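Local atomic coordinates of protease Do-like 1, chloroplastic (Arabidopsis thaliana, PDB entry 3QO6), a protein that acts as a chloroplast serine protease that is required at high temperature and may take part in degrading damaged proteins. Residues F210-V214 / D215-G219; G219-D222 / Q223-F227; Q243-Q247 / L248-G252. One frame throughout, in Å; residues are numbered along the deposited sequence.

Contact 1: residues F210-V214 / D215-G219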
ATOM      1  N   PHE B 210     -13.736  11.663 -23.376  1.00 56.90           N
ATOM      2  CA  PHE B 210     -15.069  11.609 -23.952  1.00 52.43           C
ATOM      3  C   PHE B 210     -15.969  12.837 -23.744  1.00 56.07           C
ATOM      4  O   PHE B 210     -15.915  13.501 -22.720  1.00 57.73           O
ATOM      5  CB  PHE B 210     -15.758  10.389 -23.405  1.00 49.74           C
ATOM      6  CG  PHE B 210     -14.918   9.133 -23.491  1.00 54.69           C
ATOM      7  CD1 PHE B 210     -14.254   8.649 -22.369  1.00 48.62           C
ATOM      8  CD2 PHE B 210     -14.877   8.380 -24.670  1.00 48.09           C
ATOM      9  CE1 PHE B 210     -13.574   7.414 -22.417  1.00 52.60           C
ATOM     10  CE2 PHE B 210     -14.213   7.163 -24.720  1.00 50.63           C
ATOM     11  CZ  PHE B 210     -13.561   6.669 -23.589  1.00 49.19           C
ATOM     12  N   SER B 211     -16.783  13.146 -24.744  1.00 57.92           N
ATOM     13  CA  SER B 211     -17.720  14.262 -24.662  1.00 58.93           C
ATOM     14  C   SER B 211     -19.110  13.768 -25.059  1.00 58.79           C
ATOM     15  O   SER B 211     -19.240  12.948 -25.990  1.00 56.57           O
ATOM     16  CB  SER B 211     -17.307  15.372 -25.606  1.00 58.32           C
ATOM     17  OG  SER B 211     -16.028  15.840 -25.260  1.00 64.04           O
ATOM     18  N   ILE B 212     -20.134  14.235 -24.345  1.00 55.48           N
ATOM     19  CA  ILE B 212     -21.503  13.846 -24.678  1.00 56.97           C
ATOM     20  C   ILE B 212     -21.742  14.709 -25.916  1.00 55.17           C
ATOM     21  O   ILE B 212     -21.469  15.920 -25.884  1.00 54.32           O
ATOM     22  CB  ILE B 212     -22.544  14.255 -23.583  1.00 60.84           C
ATOM     23  CG1 ILE B 212     -22.220  13.621 -22.222  1.00 57.62           C
ATOM     24  CG2 ILE B 212     -23.923  13.799 -24.019  1.00 61.30           C
ATOM     25  CD1 ILE B 212     -22.185  12.122 -22.256  1.00 57.88           C
ATOM     26  N   PRO B 213     -22.230  14.106 -27.020  1.00 54.78           N
ATOM     27  CA  PRO B 213     -22.469  14.880 -28.243  1.00 55.07           C
ATOM     28  C   PRO B 213     -23.562  15.935 -28.114  1.00 57.22           C
ATOM     29  O   PRO B 213     -24.624  15.713 -27.530  1.00 58.43           O
ATOM     30  CB  PRO B 213     -22.791  13.812 -29.275  1.00 54.08           C
ATOM     31  CG  PRO B 213     -23.468  12.737 -28.440  1.00 55.80           C
ATOM     32  CD  PRO B 213     -22.676  12.704 -27.171  1.00 56.25           C
ATOM     33  N   VAL B 214     -23.269  17.095 -28.671  1.00 58.02           N
ATOM     34  CA  VAL B 214     -24.165  18.229 -28.651  1.00 61.37           C
ATOM     35  C   VAL B 214     -25.608  17.920 -29.045  1.00 64.79           C
ATOM     36  O   VAL B 214     -26.546  18.425 -28.430  1.00 67.85           O
ATOM     37  CB  VAL B 214     -23.610  19.327 -29.567  1.00 59.84           C
ATOM     38  CG1 VAL B 214     -23.589  18.833 -30.994  1.00 54.15           C
ATOM     39  CG2 VAL B 214     -24.399  20.604 -29.399  1.00 59.81           C
ATOM     40  N   ASP B 215     -25.796  17.097 -30.064  1.00 64.95           N
ATOM     41  CA  ASP B 215     -27.141  16.779 -30.496  1.00 69.60           C
ATOM     42  C   ASP B 215     -27.998  16.206 -29.366  1.00 72.42           C
ATOM     43  O   ASP B 215     -29.143  16.639 -29.164  1.00 73.82           O
ATOM     44  CB  ASP B 215     -27.113  15.833 -31.706  1.00 67.48           C
ATOM     45  CG  ASP B 215     -26.615  16.531 -32.973  1.00 72.96           C
ATOM     46  OD1 ASP B 215     -26.248  17.740 -32.906  1.00 70.52           O
ATOM     47  OD2 ASP B 215     -26.593  15.869 -34.040  1.00 74.30           O
ATOM     48  N   THR B 216     -27.468  15.259 -28.602  1.00 72.21           N
ATOM     49  CA  THR B 216     -28.301  14.743 -27.549  1.00 73.00           C
ATOM     50  C   THR B 216     -28.388  15.779 -26.415  1.00 73.27           C
ATOM     51  O   THR B 216     -29.360  15.811 -25.664  1.00 75.35           O
ATOM     52  CB  THR B 216     -27.837  13.304 -27.091  1.00 72.32           C
ATOM     53  OG1 THR B 216     -27.296  13.333 -25.772  1.00 71.08           O
ATOM     54  CG2 THR B 216     -26.840  12.738 -28.060  1.00 70.67           C
ATOM     55  N   VAL B 217     -27.411  16.669 -26.337  1.00 71.65           N
ATOM     56  CA  VAL B 217     -27.408  17.688 -25.299  1.00 73.32           C
ATOM     57  C   VAL B 217     -28.531  18.696 -25.493  1.00 73.84           C
ATOM     58  O   VAL B 217     -29.318  18.945 -24.582  1.00 71.76           O
ATOM     59  CB  VAL B 217     -26.037  18.431 -25.258  1.00 73.57           C
ATOM     60  CG1 VAL B 217     -26.131  19.736 -24.469  1.00 70.44           C
ATOM     61  CG2 VAL B 217     -25.022  17.541 -24.606  1.00 72.74           C
ATOM     62  N   GLY B 218     -28.597  19.268 -26.690  1.00 75.08           N
ATOM     63  CA  GLY B 218     -29.609  20.260 -26.997  1.00 75.93           C
ATOM     64  C   GLY B 218     -31.031  19.837 -26.673  1.00 79.35           C
ATOM     65  O   GLY B 218     -31.812  20.643 -26.163  1.00 81.98           O
ATOM     66  N   GLY B 219     -31.378  18.584 -26.967  1.00 77.33           N
ATOM     67  CA  GLY B 219     -32.718  18.110 -26.681  1.00 71.28           C
ATOM     68  C   GLY B 219     -32.993  18.153 -25.190  1.00 73.35           C
ATOM     69  O   GLY B 219     -34.010  18.695 -24.747  1.00 72.31           O
TER
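Pro213 lays the CG corner of its ring against the methyl CG2 of Thr216, a tight apolar touch at 3.4 Å in which the two side chains meet at a slant. On the other branch of the threonine, Thr216 OG1 faces Ile212 CG2 at 3.8 Å. Ile212 CG2 also reaches Val217 CG2 at 3.9 Å, the side chains of Ile212 and Val217 crossing at about a right angle. In Val217, CG1 stands anti to the backbone N (chi1 164°) and CG2 is left beside that nitrogen, where it lies 3.5 Å from Pro213 O and meets the end of the strand. The CG1 branch of Ile212 leads away from the helix, leaving CG2 to make the join.

The backbone turns from strand 209-213 into helix 214-227 here, with Pro213 as the N-cap. Its carbonyl oxygen, Pro213 O, accepts Val217 N at 3.2 Å and takes a weak bond from Thr216 N. One residue on, Val214 O receives a nearly straight bond from Gly218 N at 2.8 Å (170° at the hydrogen), plus a weak one from Val217 N. Asp215 OD1 touches Val214 CG1 at 3.5 Å and takes the backbone N of Ser122, while OD2 has a weak bond from Ala123 N. Val214 and Val217 pack against strand 191-198.

The chemistry is thus divided: apolar carbons of Ile212, Pro213, Thr216 and Val217 pack where the strand turns into the helix, and the carbonyls of Pro213 and Val214 start the i to i+4 ladder by taking Val217 N and Gly218 N. The carboxylate of Asp215, sitting in the first turn, would be expected to interact favourably with the positive end of the helix dipole.

Contact 2: residues G219-D222 / Q223-F227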
ATOM      1  N   GLY B 219     -31.378  18.584 -26.967  1.00 77.33           N
ATOM      2  CA  GLY B 219     -32.718  18.110 -26.681  1.00 71.28           C
ATOM      3  C   GLY B 219     -32.993  18.153 -25.190  1.00 73.35           C
ATOM      4  O   GLY B 219     -34.010  18.695 -24.747  1.00 72.31           O
ATOM      5  N   ILE B 220     -32.069  17.571 -24.425  1.00 72.28           N
ATOM      6  CA  ILE B 220     -32.138  17.501 -22.972  1.00 69.89           C
ATOM      7  C   ILE B 220     -32.202  18.887 -22.326  1.00 70.88           C
ATOM      8  O   ILE B 220     -32.957  19.094 -21.380  1.00 70.88           O
ATOM      9  CB  ILE B 220     -30.920  16.748 -22.438  1.00 72.62           C
ATOM     10  CG1 ILE B 220     -31.016  15.295 -22.875  1.00 70.57           C
ATOM     11  CG2 ILE B 220     -30.792  16.915 -20.909  1.00 72.53           C
ATOM     12  CD1 ILE B 220     -29.900  14.453 -22.333  1.00 72.42           C
ATOM     13  N   VAL B 221     -31.409  19.835 -22.807  1.00 69.45           N
ATOM     14  CA  VAL B 221     -31.484  21.162 -22.231  1.00 72.90           C
ATOM     15  C   VAL B 221     -32.884  21.773 -22.491  1.00 74.39           C
ATOM     16  O   VAL B 221     -33.420  22.453 -21.610  1.00 73.82           O
ATOM     17  CB  VAL B 221     -30.360  22.083 -22.782  1.00 75.02           C
ATOM     18  CG1 VAL B 221     -30.564  23.527 -22.323  1.00 70.13           C
ATOM     19  CG2 VAL B 221     -29.011  21.587 -22.275  1.00 77.91           C
ATOM     20  N   ASP B 222     -33.482  21.529 -23.667  1.00 71.33           N
ATOM     21  CA  ASP B 222     -34.815  22.065 -23.943  0.50 73.48           C
ATOM     22  C   ASP B 222     -35.782  21.513 -22.913  1.00 75.86           C
ATOM     23  O   ASP B 222     -36.404  22.270 -22.154  1.00 78.22           O
ATOM     24  CB  ASP B 222     -35.330  21.671 -25.330  0.50 72.92           C
ATOM     25  CG  ASP B 222     -34.534  22.293 -26.440  0.50 76.93           C
ATOM     26  OD1 ASP B 222     -34.298  23.516 -26.383  0.50 76.91           O
ATOM     27  OD2 ASP B 222     -34.143  21.563 -27.378  0.50 78.30           O
ATOM     28  N   GLN B 223     -35.898  20.192 -22.883  1.00 72.24           N
ATOM     29  CA  GLN B 223     -36.799  19.546 -21.953  1.00 74.60           C
ATOM     30  C   GLN B 223     -36.564  19.950 -20.521  1.00 73.07           C
ATOM     31  O   GLN B 223     -37.498  20.039 -19.730  1.00 72.56           O
ATOM     32  CB  GLN B 223     -36.672  18.047 -22.057  1.00 77.80           C
ATOM     33  CG  GLN B 223     -37.034  17.512 -23.396  1.00 88.27           C
ATOM     34  CD  GLN B 223     -36.901  16.023 -23.403  1.00 96.15           C
ATOM     35  OE1 GLN B 223     -37.601  15.326 -22.652  1.00107.98           O
ATOM     36  NE2 GLN B 223     -35.983  15.508 -24.227  1.00 98.70           N
ATOM     37  N   LEU B 224     -35.315  20.193 -20.175  1.00 72.96           N
ATOM     38  CA  LEU B 224     -35.020  20.578 -18.817  1.00 74.02           C
ATOM     39  C   LEU B 224     -35.485  22.000 -18.481  1.00 77.45           C
ATOM     40  O   LEU B 224     -35.892  22.274 -17.343  1.00 77.79           O
ATOM     41  CB  LEU B 224     -33.527  20.429 -18.553  1.00 71.52           C
ATOM     42  CG  LEU B 224     -33.032  19.006 -18.315  1.00 69.87           C
ATOM     43  CD1 LEU B 224     -31.526  19.042 -18.134  1.00 63.24           C
ATOM     44  CD2 LEU B 224     -33.708  18.414 -17.071  1.00 65.67           C
ATOM     45  N   VAL B 225     -35.428  22.906 -19.456  1.00 78.57           N
ATOM     46  CA  VAL B 225     -35.834  24.288 -19.213  1.00 77.54           C
ATOM     47  C   VAL B 225     -37.358  24.409 -19.218  1.00 80.52           C
ATOM     48  O   VAL B 225     -37.922  25.245 -18.524  1.00 81.15           O
ATOM     49  CB  VAL B 225     -35.219  25.246 -20.264  1.00 76.53           C
ATOM     50  CG1 VAL B 225     -35.782  26.618 -20.091  1.00 72.09           C
ATOM     51  CG2 VAL B 225     -33.692  25.313 -20.101  1.00 71.56           C
ATOM     52  N   ARG B 226     -38.019  23.555 -19.990  1.00 81.25           N
ATOM     53  CA  ARG B 226     -39.471  23.566 -20.087  1.00 81.27           C
ATOM     54  C   ARG B 226     -40.180  22.908 -18.928  1.00 81.58           C
ATOM     55  O   ARG B 226     -41.117  23.467 -18.359  1.00 85.97           O
ATOM     56  CB  ARG B 226     -39.933  22.819 -21.317  1.00 83.40           C
ATOM     57  CG  ARG B 226     -39.604  23.440 -22.618  1.00 85.79           C
ATOM     58  CD  ARG B 226     -40.343  22.673 -23.669  1.00 89.80           C
ATOM     59  NE  ARG B 226     -39.949  23.097 -24.994  1.00 96.77           N
ATOM     60  CZ  ARG B 226     -40.239  22.425 -26.097  1.00100.99           C
ATOM     61  NH1 ARG B 226     -40.935  21.289 -26.020  1.00 96.45           N
ATOM     62  NH2 ARG B 226     -39.814  22.885 -27.270  1.00102.76           N
ATOM     63  N   PHE B 227     -39.736  21.705 -18.597  1.00 76.74           N
ATOM     64  CA  PHE B 227     -40.368  20.922 -17.555  1.00 72.11           C
ATOM     65  C   PHE B 227     -39.482  20.572 -16.362  1.00 69.42           C
ATOM     66  O   PHE B 227     -39.947  20.011 -15.371  1.00 66.24           O
ATOM     67  CB  PHE B 227     -40.901  19.663 -18.221  1.00 72.82           C
ATOM     68  CG  PHE B 227     -41.581  19.927 -19.543  1.00 77.05           C
ATOM     69  CD1 PHE B 227     -41.082  19.382 -20.722  1.00 80.80           C
ATOM     70  CD2 PHE B 227     -42.762  20.676 -19.603  1.00 77.67           C
ATOM     71  CE1 PHE B 227     -41.753  19.568 -21.945  1.00 78.78           C
ATOM     72  CE2 PHE B 227     -43.432  20.865 -20.812  1.00 75.32           C
ATOM     73  CZ  PHE B 227     -42.926  20.307 -21.982  1.00 78.06           C
TER
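Gln223 begins its turn of helix 214-227 by giving its backbone N to Gly219 O, a nearly straight bond of 3.0 Å (171° at the hydrogen). The ladder continues one residue at a time: Leu224 N reaches Ile220 O at 2.9 Å and Val225 N reaches Val221 O at 3.0 Å. Arg226 N then meets Asp222 O, which also takes a weak bond from Val225 N, and Gln223 O accepts Phe227 N. Each carbonyl from Gly219 to Gln223 is therefore satisfied by the amide four residues on.

Side chains follow the same spacing. CG2 of Ile220 and CD1 of Leu224 lie side by side, pointing the same way, 3.6 Å apart. In Gln223, CG is anti to the carbonyl carbon (chi1 -62°), which runs the side chain back along Gly219, with CG 3.5 Å from Gly219 O. Shortening Gln223 to an alanine is likely to uncover this flank of Gly219 and give up the packing on Val230. Asp222 and Arg226 carry opposite charges, but OD1 and NH2 stay 5.6 Å apart and form no salt bridge.

The apolar side of the helix rests on the barrel of the protease domain: Ile220 on Val102, Val221 and Leu224 on Val104 in strand 102-107, and Val221 and Val225 on strand 65-69.

Contact 3: residues Q243-Q247 / L248-G252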
ATOM      1  N   GLN B 243     -21.848 -10.308 -16.058  1.00117.82           N
ATOM      2  CA  GLN B 243     -20.931 -11.155 -15.279  1.00122.04           C
ATOM      3  C   GLN B 243     -21.515 -12.375 -14.542  1.00123.90           C
ATOM      4  O   GLN B 243     -21.273 -13.518 -14.939  1.00124.85           O
ATOM      5  CB  GLN B 243     -20.166 -10.293 -14.265  1.00123.53           C
ATOM      6  CG  GLN B 243     -18.800  -9.799 -14.746  1.00126.07           C
ATOM      7  CD  GLN B 243     -17.777 -10.921 -14.886  1.00126.29           C
ATOM      8  OE1 GLN B 243     -17.870 -11.764 -15.787  1.00127.20           O
ATOM      9  NE2 GLN B 243     -16.798 -10.939 -13.988  1.00123.84           N
ATOM     10  N   SER B 244     -22.256 -12.133 -13.459  1.00125.26           N
ATOM     11  CA  SER B 244     -22.844 -13.219 -12.664  1.00125.86           C
ATOM     12  C   SER B 244     -23.873 -14.036 -13.434  1.00124.96           C
ATOM     13  O   SER B 244     -24.728 -14.687 -12.843  1.00124.92           O
ATOM     14  CB  SER B 244     -23.493 -12.665 -11.381  1.00126.88           C
ATOM     15  OG  SER B 244     -24.646 -11.879 -11.658  1.00128.34           O
ATOM     16  N   VAL B 245     -23.782 -14.000 -14.756  1.00124.45           N
ATOM     17  CA  VAL B 245     -24.696 -14.731 -15.613  1.00125.61           C
ATOM     18  C   VAL B 245     -23.828 -15.516 -16.577  1.00126.14           C
ATOM     19  O   VAL B 245     -24.296 -16.399 -17.289  1.00125.52           O
ATOM     20  CB  VAL B 245     -25.594 -13.756 -16.418  1.00126.11           C
ATOM     21  CG1 VAL B 245     -24.777 -13.052 -17.502  1.00125.38           C
ATOM     22  CG2 VAL B 245     -26.755 -14.507 -17.030  1.00127.33           C
ATOM     23  N   GLU B 246     -22.547 -15.170 -16.566  1.00128.62           N
ATOM     24  CA  GLU B 246     -21.535 -15.766 -17.432  1.00130.05           C
ATOM     25  C   GLU B 246     -21.471 -17.280 -17.365  1.00127.45           C
ATOM     26  O   GLU B 246     -21.407 -17.972 -18.388  1.00125.33           O
ATOM     27  CB  GLU B 246     -20.157 -15.197 -17.067  1.00134.26           C
ATOM     28  CG  GLU B 246     -19.080 -15.460 -18.102  1.00140.47           C
ATOM     29  CD  GLU B 246     -19.440 -14.879 -19.463  1.00144.90           C
ATOM     30  OE1 GLU B 246     -19.586 -13.638 -19.568  1.00146.51           O
ATOM     31  OE2 GLU B 246     -19.587 -15.667 -20.426  1.00146.83           O
ATOM     32  N   GLN B 247     -21.508 -17.788 -16.145  1.00125.30           N
ATOM     33  CA  GLN B 247     -21.397 -19.212 -15.906  1.00124.82           C
ATOM     34  C   GLN B 247     -22.647 -20.047 -16.150  1.00123.28           C
ATOM     35  O   GLN B 247     -22.726 -21.188 -15.703  1.00122.63           O
ATOM     36  CB  GLN B 247     -20.898 -19.398 -14.479  1.00125.44           C
ATOM     37  CG  GLN B 247     -19.716 -18.487 -14.183  1.00126.58           C
ATOM     38  CD  GLN B 247     -18.488 -19.245 -13.730  1.00126.14           C
ATOM     39  OE1 GLN B 247     -18.282 -19.451 -12.535  1.00128.13           O
ATOM     40  NE2 GLN B 247     -17.672 -19.679 -14.685  1.00124.70           N
ATOM     41  N   LEU B 248     -23.609 -19.500 -16.885  1.00122.02           N
ATOM     42  CA  LEU B 248     -24.860 -20.207 -17.136  1.00118.95           C
ATOM     43  C   LEU B 248     -25.200 -20.396 -18.617  1.00118.47           C
ATOM     44  O   LEU B 248     -26.303 -20.832 -18.952  1.00119.23           O
ATOM     45  CB  LEU B 248     -26.008 -19.463 -16.446  1.00116.62           C
ATOM     46  CG  LEU B 248     -25.996 -19.289 -14.926  1.00114.46           C
ATOM     47  CD1 LEU B 248     -26.155 -20.640 -14.263  1.00115.22           C
ATOM     48  CD2 LEU B 248     -24.709 -18.622 -14.476  1.00115.19           C
ATOM     49  N   GLY B 249     -24.263 -20.072 -19.503  1.00117.25           N
ATOM     50  CA  GLY B 249     -24.532 -20.221 -20.924  1.00116.80           C
ATOM     51  C   GLY B 249     -25.768 -19.444 -21.350  1.00116.04           C
ATOM     52  O   GLY B 249     -26.486 -19.834 -22.280  1.00116.27           O
ATOM     53  N   VAL B 250     -26.010 -18.336 -20.653  1.00114.50           N
ATOM     54  CA  VAL B 250     -27.142 -17.454 -20.915  1.00111.18           C
ATOM     55  C   VAL B 250     -26.896 -16.587 -22.154  1.00108.66           C
ATOM     56  O   VAL B 250     -26.012 -15.733 -22.164  1.00105.40           O
ATOM     57  CB  VAL B 250     -27.391 -16.539 -19.698  1.00111.82           C
ATOM     58  CG1 VAL B 250     -28.506 -15.559 -19.997  1.00111.70           C
ATOM     59  CG2 VAL B 250     -27.734 -17.380 -18.485  1.00108.84           C
ATOM     60  N   SER B 251     -27.688 -16.807 -23.193  1.00107.09           N
ATOM     61  CA  SER B 251     -27.539 -16.053 -24.432  1.00107.98           C
ATOM     62  C   SER B 251     -27.831 -14.557 -24.295  1.00104.92           C
ATOM     63  O   SER B 251     -26.957 -13.730 -24.564  1.00104.21           O
ATOM     64  CB  SER B 251     -28.436 -16.654 -25.519  1.00112.07           C
ATOM     65  OG  SER B 251     -28.041 -17.990 -25.820  1.00116.21           O
ATOM     66  N   GLY B 252     -29.048 -14.215 -23.877  1.00100.15           N
ATOM     67  CA  GLY B 252     -29.424 -12.813 -23.730  1.00 96.38           C
ATOM     68  C   GLY B 252     -29.389 -12.224 -22.324  1.00 92.93           C
ATOM     69  O   GLY B 252     -28.413 -12.406 -21.597  1.00 94.27           O
TER
HETATM   70  O   HOH W   1     -23.887 -16.690 -20.013  1.00 87.33           O
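Val245 and Val250 make the main apolar contact of this surface loop, their side chains crossing at about a right angle. CG2 of Val245 does the touching: it lies 3.4 Å from CG2 of Val250 and 3.6 Å from the other methyl, CG1, so that one methyl is set against the fork of the second valine. In Val245, CG2 stands anti to the backbone N, while CG1 takes the place between that nitrogen and the carbonyl carbon (chi1 72°). A looser apolar touch joins neighbours in sequence, where CD2 of Leu248 comes to 3.9 Å from CB of Gln247.

Among polar contacts, the direct hydrogen bond across the loop runs from Leu248 N to Val245 O. It is 3.2 Å long from Leu248 N to Val245 O, but the donor rises well above the carbonyl plane, 52° out of it, and does not use a lone pair. Val245 O has a second partner in a water 2.8 Å away, which is also placed to donate to Val250 O at 3.2 Å. The water could bridge Val245 O and Val250 O across the bend, though it has more acceptors in reach than protons to give.

Gln247 also meets other subunits. Its carbonyl oxygen takes a weak hydrogen bond from Arg274 of the third subunit, and the residue packs on Ala42 of the second subunit.

The bond from Leu248 N to Val245 O closes a type I beta turn, with Glu246 and Gln247 at its two central positions, and Gly249 follows with a positive phi of 56°. This turn belongs to the PDZ domain, in the connection between strands 238-239 and 253-257, which pair antiparallel.

How the contacts relate
Contact 1 runs from strand 209-213 into helix 214-227, and contact 2 carries on along that helix: they share Gly219, and their centres are 13 Å apart. Both bear on the protease domain near the predicted charge-relay residues. The side chain of Ile212 in contact 1 is about 5 Å from that of Asp101 and about 8 Å from that of His71, while Ile220 in contact 2 is about 8 Å from Asp101. Contact 3 stands apart, in the PDZ domain, with centres about 33 Å from contact 1 and about 39 Å from contact 2; its nearest atoms are about 19 and 27 Å away. Contacts 2 and 3 lie on opposite sides of the chain's centre.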